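Local coordinates for extracellular solute-binding protein, family 1 (PDB 6FTH), which probably binds human milk oligosaccharides outside the cell and delivers them to an ABC transporter for uptake by this gut bacterium, at residues E67-L78 against H89-F99. Sequence-based numbering, arbitrary orientation.
Sequences EDAWAQQKNATL and HAFFPANAAQF
Trp70 NE1 donates to Ala90 O at 2.9 Å, with the oxygen close to the indole plane and the N-H directed at a carbonyl lone pair. His89 NE2 gives its proton to Glu67 OE2 over 2.7 Å in a fairly straight bond (161°), reaching the anti side of the carboxylate; Asp339 at ND1 fixes the imidazole from its other nitrogen, and Arg408 forms a salt bridge with the same Glu67 oxygen. Lys74, its chain bent at chi3 (80°), brings NZ to 2.7 Å from Asn95 OD1. That oxygen also accepts from Phe92 N, the two donors coming from opposite faces of the amide plane, and a water links NZ to Ala90 O.

Apolar contacts fill in beside these bonds. The edge of the Trp70 indole turns to the face of Phe91 in an offset edge-to-face pair, the Trp70 six-membered ring and the Phe91 ring having centroids 5.4 Å apart and planes at 76°. Leu78 splits its contacts: CD2 lies 3.5 Å from Phe91 CE1, while Leu78 CB sits centrally over the Phe99 ring, 3.7 Å from its centroid, a CH-pi contact. A leucine in place of Trp70 lacks NE1 and the ring edge, which would probably leave Ala90 O relying on the long water bond and open a gap beside Phe91 and Ala90 CB.

Phe92 N bonded to Asn95 OD1, with Phe92 as N-cap of helix 93-98, resembles half of a capping box. The whole joins the helix after strand 59-66 to the loop leaving strand 86-88 and the short helix 93-98 that follows, within one alpha/beta lobe of a periplasmic-binding-protein fold.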
loop_
_atom_site.group_PDB
_atom_site.type_symbol
_atom_site.label_atom_id
_atom_site.label_comp_id
_atom_site.label_asym_id
_atom_site.label_seq_id
_atom_site.Cartn_x
_atom_site.Cartn_y
_atom_site.Cartn_z
ATOM N N GLU A 67 14.413 -4.272 7.281
ATOM C CA GLU A 67 13.020 -4.145 7.688
ATOM C C GLU A 67 12.628 -5.274 8.634
ATOM O O GLU A 67 11.944 -5.040 9.635
ATOM C CB GLU A 67 12.132 -4.098 6.443
ATOM C CG GLU A 67 12.253 -2.757 5.709
ATOM C CD GLU A 67 11.516 -2.693 4.388
ATOM O OE1 GLU A 67 11.212 -3.731 3.753
ATOM O OE2 GLU A 67 11.257 -1.547 3.972
ATOM N N ASP A 68 13.089 -6.495 8.360
ATOM C CA ASP A 68 12.742 -7.628 9.217
ATOM C C ASP A 68 13.367 -7.484 10.594
ATOM O O ASP A 68 12.725 -7.790 11.605
ATOM C CB ASP A 68 13.193 -8.945 8.573
ATOM C CG ASP A 68 12.285 -9.382 7.438
ATOM O OD1 ASP A 68 11.116 -8.955 7.399
ATOM O OD2 ASP A 68 12.756 -10.154 6.573
ATOM N N ALA A 69 14.609 -7.007 10.664
ATOM C CA ALA A 69 15.228 -6.779 11.963
ATOM C C ALA A 69 14.536 -5.650 12.716
ATOM O O ALA A 69 14.290 -5.755 13.926
ATOM C CB ALA A 69 16.720 -6.491 11.791
ATOM N N TRP A 70 14.200 -4.564 12.018
ATOM C CA TRP A 70 13.566 -3.436 12.691
ATOM C C TRP A 70 12.209 -3.825 13.274
ATOM O O TRP A 70 11.850 -3.392 14.369
ATOM C CB TRP A 70 13.446 -2.266 11.712
ATOM C CG TRP A 70 12.784 -1.080 12.321
ATOM C CD1 TRP A 70 11.613 -0.530 11.938
ATOM C CD2 TRP A 70 13.239 -0.321 13.447
ATOM N NE1 TRP A 70 11.300 0.527 12.753
ATOM C CE2 TRP A 70 12.282 0.684 13.684
ATOM C CE3 TRP A 70 14.362 -0.388 14.268
ATOM C CZ2 TRP A 70 12.413 1.615 14.709
ATOM C CZ3 TRP A 70 14.491 0.524 15.287
ATOM C CH2 TRP A 70 13.528 1.519 15.497
ATOM N N ALA A 71 11.436 -4.631 12.551
ATOM C CA ALA A 71 10.130 -5.047 13.051
ATOM C C ALA A 71 10.241 -5.679 14.428
ATOM O O ALA A 71 9.356 -5.501 15.276
ATOM C CB ALA A 71 9.534 -6.049 12.076
ATOM N N GLN A 72 11.333 -6.395 14.669
ATOM C CA GLN A 72 11.568 -7.094 15.925
ATOM C C GLN A 72 12.226 -6.222 16.989
ATOM O O GLN A 72 12.122 -6.535 18.183
ATOM C CB GLN A 72 12.478 -8.296 15.658
ATOM C CG GLN A 72 11.782 -9.433 14.948
ATOM C CD GLN A 72 10.796 -10.185 15.859
ATOM O OE1 GLN A 72 9.594 -10.265 15.568
ATOM N NE2 GLN A 72 11.308 -10.740 16.963
ATOM N N GLN A 73 12.896 -5.146 16.598
ATOM C CA GLN A 73 13.612 -4.301 17.545
ATOM C C GLN A 73 12.856 -3.039 17.927
ATOM O O GLN A 73 13.211 -2.421 18.935
ATOM C CB GLN A 73 14.968 -3.879 16.962
ATOM C CG GLN A 73 15.923 -5.020 16.662
ATOM C CD GLN A 73 17.129 -4.579 15.833
ATOM O OE1 GLN A 73 17.317 -3.388 15.552
ATOM N NE2 GLN A 73 17.939 -5.541 15.425
ATOM N N LYS A 74 11.819 -2.651 17.169
ATOM C CA LYS A 74 11.247 -1.316 17.327
ATOM C C LYS A 74 10.666 -1.107 18.722
ATOM O O LYS A 74 10.915 -0.077 19.359
ATOM C CB LYS A 74 10.177 -1.044 16.261
ATOM C CG LYS A 74 9.485 0.305 16.466
ATOM C CD LYS A 74 8.809 0.838 15.204
ATOM C CE LYS A 74 7.477 0.206 14.953
ATOM N NZ LYS A 74 6.725 0.938 13.892
ATOM N N ASN A 75 9.858 -2.056 19.201
ATOM C CA ASN A 75 9.177 -1.847 20.475
ATOM C C ASN A 75 10.180 -1.737 21.613
ATOM O O ASN A 75 10.091 -0.830 22.447
ATOM C CB ASN A 75 8.180 -2.973 20.730
ATOM C CG ASN A 75 7.000 -2.924 19.787
ATOM O OD1 ASN A 75 6.789 -1.928 19.090
ATOM N ND2 ASN A 75 6.212 -3.997 19.766
ATOM N N ALA A 76 11.176 -2.620 21.633
ATOM C CA ALA A 76 12.207 -2.549 22.663
ATOM C C ALA A 76 12.989 -1.244 22.573
ATOM O O ALA A 76 13.364 -0.660 23.597
ATOM C CB ALA A 76 13.144 -3.746 22.520
ATOM N N THR A 77 13.251 -0.773 21.351
ATOM C CA THR A 77 13.991 0.476 21.174
ATOM C C THR A 77 13.211 1.651 21.745
ATOM O O THR A 77 13.764 2.494 22.461
ATOM C CB THR A 77 14.299 0.679 19.680
ATOM O OG1 THR A 77 15.124 -0.396 19.208
ATOM C CG2 THR A 77 15.020 1.997 19.433
ATOM N N LEU A 78 11.915 1.721 21.444
ATOM C CA LEU A 78 11.079 2.779 22.008
ATOM C C LEU A 78 11.002 2.674 23.530
ATOM O O LEU A 78 11.132 3.678 24.241
ATOM C CB LEU A 78 9.677 2.710 21.399
ATOM C CG LEU A 78 9.594 3.166 19.940
ATOM C CD1 LEU A 78 8.328 2.638 19.267
ATOM C CD2 LEU A 78 9.674 4.674 19.854
ATOM N N HIS A 89 12.372 5.894 7.996
ATOM C CA HIS A 89 11.620 4.664 7.708
ATOM C C HIS A 89 11.497 3.802 8.968
ATOM O O HIS A 89 11.453 2.566 8.903
ATOM C CB HIS A 89 12.227 3.895 6.516
ATOM C CG HIS A 89 11.472 2.655 6.093
ATOM N ND1 HIS A 89 10.107 2.510 6.233
ATOM C CD2 HIS A 89 11.907 1.507 5.519
ATOM C CE1 HIS A 89 9.737 1.325 5.776
ATOM N NE2 HIS A 89 10.809 0.695 5.341
ATOM N N ALA A 90 11.434 4.470 10.118
ATOM C CA ALA A 90 11.468 3.795 11.407
ATOM C C ALA A 90 10.194 3.972 12.215
ATOM O O ALA A 90 9.653 2.972 12.721
ATOM C CB ALA A 90 12.681 4.300 12.202
ATOM N N PHE A 91 9.708 5.203 12.362
ATOM C CA PHE A 91 8.621 5.531 13.282
ATOM C C PHE A 91 7.433 6.158 12.565
ATOM O O PHE A 91 7.575 7.139 11.822
ATOM C CB PHE A 91 9.110 6.468 14.384
ATOM C CG PHE A 91 10.252 5.901 15.173
ATOM C CD1 PHE A 91 10.064 4.792 15.970
ATOM C CD2 PHE A 91 11.497 6.489 15.143
ATOM C CE1 PHE A 91 11.127 4.248 16.677
ATOM C CE2 PHE A 91 12.554 5.958 15.860
ATOM C CZ PHE A 91 12.357 4.842 16.640
ATOM N N PHE A 92 6.265 5.585 12.798
ATOM C CA PHE A 92 5.023 6.140 12.306
ATOM C C PHE A 92 4.464 7.119 13.319
ATOM O O PHE A 92 4.841 7.097 14.501
ATOM C CB PHE A 92 4.009 5.023 12.097
ATOM C CG PHE A 92 4.283 4.184 10.905
ATOM C CD1 PHE A 92 5.125 3.089 10.991
ATOM C CD2 PHE A 92 3.723 4.496 9.676
ATOM C CE1 PHE A 92 5.393 2.319 9.871
ATOM C CE2 PHE A 92 3.996 3.718 8.552
ATOM C CZ PHE A 92 4.829 2.644 8.654
ATOM N N PRO A 93 3.540 7.983 12.897
ATOM C CA PRO A 93 2.921 8.895 13.861
ATOM C C PRO A 93 2.349 8.174 15.068
ATOM O O PRO A 93 2.507 8.656 16.192
ATOM C CB PRO A 93 1.837 9.583 13.025
ATOM C CG PRO A 93 2.424 9.606 11.619
ATOM C CD PRO A 93 3.158 8.288 11.506
ATOM N N ALA A 94 1.710 7.021 14.861
ATOM C CA ALA A 94 1.146 6.281 15.991
ATOM C C ALA A 94 2.224 5.890 17.000
ATOM O O ALA A 94 1.968 5.872 18.208
ATOM C CB ALA A 94 0.416 5.036 15.487
ATOM N N ASN A 95 3.432 5.552 16.524
ATOM C CA ASN A 95 4.510 5.181 17.443
ATOM C C ASN A 95 4.952 6.373 18.286
ATOM O O ASN A 95 5.153 6.247 19.499
ATOM C CB ASN A 95 5.716 4.640 16.672
ATOM C CG ASN A 95 5.393 3.427 15.819
ATOM O OD1 ASN A 95 5.791 3.350 14.647
ATOM N ND2 ASN A 95 4.691 2.460 16.399
ATOM N N ALA A 96 5.164 7.532 17.659
ATOM C CA ALA A 96 5.579 8.698 18.427
ATOM C C ALA A 96 4.515 9.101 19.436
ATOM O O ALA A 96 4.834 9.501 20.558
ATOM C CB ALA A 96 5.938 9.865 17.505
ATOM N N ALA A 97 3.239 8.971 19.066
ATOM C CA ALA A 97 2.168 9.360 19.970
ATOM C C ALA A 97 2.159 8.509 21.233
ATOM O O ALA A 97 1.776 8.997 22.302
ATOM C CB ALA A 97 0.820 9.256 19.250
ATOM N N GLN A 98 2.564 7.240 21.132
ATOM C CA GLN A 98 2.688 6.384 22.307
ATOM C C GLN A 98 3.908 6.728 23.152
ATOM O O GLN A 98 3.952 6.348 24.325
ATOM C CB GLN A 98 2.792 4.910 21.916
ATOM C CG GLN A 98 1.595 4.359 21.152
ATOM C CD GLN A 98 0.382 4.093 22.041
ATOM O OE1 GLN A 98 0.508 3.879 23.258
ATOM N NE2 GLN A 98 -0.802 4.106 21.430
ATOM N N PHE A 99 4.897 7.420 22.575
ATOM C CA PHE A 99 6.117 7.816 23.288
ATOM C C PHE A 99 6.433 9.269 22.951
ATOM O O PHE A 99 7.486 9.583 22.391
ATOM C CB PHE A 99 7.290 6.921 22.893
ATOM C CG PHE A 99 7.080 5.465 23.181
ATOM C CD1 PHE A 99 6.430 4.657 22.274
ATOM C CD2 PHE A 99 7.556 4.899 24.354
ATOM C CE1 PHE A 99 6.230 3.313 22.538
ATOM C CE2 PHE A 99 7.366 3.559 24.614
ATOM C CZ PHE A 99 6.699 2.768 23.707
HETATM O O HOH W 1 8.084 0.295 11.660
HETATM O O HOH W 2 3.645 0.200 14.197
#